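Local coordinates for aldehyde dehydrogenase family protein (Pseudomonas syringae pv. tomato, PDB 6X9L) that oxidises long-chain aliphatic aldehydes such as octanal with NAD+ as the hydride acceptor, at residues F194-L197 against V198-G202. The protein carries 1 engineered substitution. Residues are numbered along the deposited sequence; the frame is centred on the assembly and turned at random.
Sequences FAQL and VHDAG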
loop_
_atom_site.group_PDB
_atom_site.type_symbol
_atom_site.label_atom_id
_atom_site.label_comp_id
_atom_site.label_asym_id
_atom_site.label_seq_id
_atom_site.Cartn_x
_atom_site.Cartn_y
_atom_site.Cartn_z
ATOM N N PHE A 194 -15.017 -23.559 -8.592
ATOM C CA PHE A 194 -13.637 -23.134 -8.813
ATOM C C PHE A 194 -12.656 -23.870 -7.901
ATOM O O PHE A 194 -11.569 -24.262 -8.340
ATOM C CB PHE A 194 -13.519 -21.629 -8.606
ATOM C CG PHE A 194 -12.108 -21.135 -8.642
ATOM C CD1 PHE A 194 -11.448 -20.973 -9.852
ATOM C CD2 PHE A 194 -11.433 -20.855 -7.464
ATOM C CE1 PHE A 194 -10.156 -20.522 -9.879
ATOM C CE2 PHE A 194 -10.137 -20.406 -7.483
ATOM C CZ PHE A 194 -9.493 -20.234 -8.683
ATOM N N ALA A 195 -13.007 -24.042 -6.623
ATOM C CA ALA A 195 -12.146 -24.796 -5.714
ATOM C C ALA A 195 -11.949 -26.220 -6.217
ATOM O O ALA A 195 -10.818 -26.723 -6.273
ATOM C CB ALA A 195 -12.731 -24.802 -4.302
ATOM N N GLN A 196 -13.049 -26.884 -6.598
ATOM C CA GLN A 196 -12.955 -28.211 -7.197
ATOM C C GLN A 196 -12.017 -28.201 -8.391
ATOM O O GLN A 196 -11.273 -29.163 -8.618
ATOM C CB GLN A 196 -14.339 -28.683 -7.630
ATOM C CG GLN A 196 -14.373 -30.132 -8.050
ATOM C CD GLN A 196 -13.866 -31.033 -6.954
ATOM O OE1 GLN A 196 -14.411 -31.037 -5.841
ATOM N NE2 GLN A 196 -12.801 -31.789 -7.246
ATOM N N LEU A 197 -12.038 -27.103 -9.154
ATOM C CA LEU A 197 -11.262 -26.983 -10.383
ATOM C C LEU A 197 -9.764 -26.901 -10.102
ATOM O O LEU A 197 -8.964 -27.561 -10.781
ATOM C CB LEU A 197 -11.735 -25.754 -11.171
ATOM C CG LEU A 197 -11.141 -25.519 -12.562
ATOM C CD1 LEU A 197 -12.205 -24.977 -13.505
ATOM C CD2 LEU A 197 -9.966 -24.574 -12.482
ATOM N N VAL A 198 -9.350 -26.065 -9.136
ATOM C CA VAL A 198 -7.923 -26.029 -8.805
ATOM C C VAL A 198 -7.492 -27.358 -8.188
ATOM O O VAL A 198 -6.361 -27.806 -8.400
ATOM C CB VAL A 198 -7.542 -24.835 -7.893
ATOM C CG1 VAL A 198 -8.124 -23.490 -8.429
ATOM C CG2 VAL A 198 -7.940 -25.080 -6.450
ATOM N N HIS A 199 -8.374 -28.025 -7.445
ATOM C CA HIS A 199 -8.043 -29.357 -6.950
ATOM C C HIS A 199 -7.724 -30.304 -8.103
ATOM O O HIS A 199 -6.664 -30.947 -8.125
ATOM C CB HIS A 199 -9.193 -29.919 -6.120
ATOM C CG HIS A 199 -8.945 -31.313 -5.639
ATOM N ND1 HIS A 199 -8.068 -31.597 -4.614
ATOM C CD2 HIS A 199 -9.432 -32.504 -6.062
ATOM C CE1 HIS A 199 -8.036 -32.901 -4.413
ATOM N NE2 HIS A 199 -8.852 -33.475 -5.281
ATOM N N ASP A 200 -8.643 -30.401 -9.069
ATOM C CA ASP A 200 -8.456 -31.266 -10.226
ATOM C C ASP A 200 -7.261 -30.839 -11.074
ATOM O O ASP A 200 -6.616 -31.680 -11.708
ATOM C CB ASP A 200 -9.737 -31.277 -11.058
ATOM C CG ASP A 200 -10.892 -31.971 -10.350
ATOM O OD1 ASP A 200 -10.641 -32.750 -9.407
ATOM O OD2 ASP A 200 -12.057 -31.753 -10.742
ATOM N N ALA A 201 -6.931 -29.548 -11.083
ATOM C CA ALA A 201 -5.807 -29.056 -11.869
ATOM C C ALA A 201 -4.452 -29.446 -11.286
ATOM O O ALA A 201 -3.443 -29.326 -11.991
ATOM C CB ALA A 201 -5.902 -27.530 -12.013
ATOM N N GLY A 202 -4.399 -29.885 -10.033
ATOM C CA GLY A 202 -3.162 -30.333 -9.419
ATOM C C GLY A 202 -2.476 -29.368 -8.466
ATOM O O GLY A 202 -1.255 -29.456 -8.300
#
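Asp200 N donates to Gln196 O, one helical turn earlier, at 2.9 Å and nearly straight (167°), and the side chains of the same two residues meet as well. Gln196 NE2 donates to Asp200 OD1 at 3.2 Å, a bent bond; the other carboxylate oxygen, OD2, has a separate partner, a salt bridge with Arg92. NE2 lies above the carboxylate plane, 46° out of it, whereas OD1 sits in the plane of the Gln196 amide. Gln196 reaches that far because its chain bends about the CB-CG bond (chi2 57°), carrying the amide along the helix toward its C-terminal end. Its OE1 accepts from Trp25 NE1, which fixes which way round the amide lies. NE2 also passes His199 CD2 obliquely at 3.6 Å; the imidazole itself is tied through ND1 to Tyr20 OH.

On the buried flank, Val198 lays CG1 over one face of the Phe194 ring, 3.9 Å from the centroid and displaced toward CZ, a CH-pi contact. The ring, anti to the backbone N, also meets Phe208 edge-to-face and packs on helix 161-174. Leu197 turns instead to Ile85, Leu88 and Ile89 of helix 75-91.

The i to i+4 bonds of Val198 and His199 are nearly straight too, but the last, from Ala201 N to Leu197 O, is bent, and Gly202 then turns out of the helix with positive phi. Its N bonds to His199 O at 3.1 Å and weakly to Val198 O. This Schellman motif ends the amphipathic crossover helix of the beta-alpha-beta unit joining parallel strands 178-182 and 208-210, part of the Rossmann-like NAD-binding domain of aldehyde dehydrogenases.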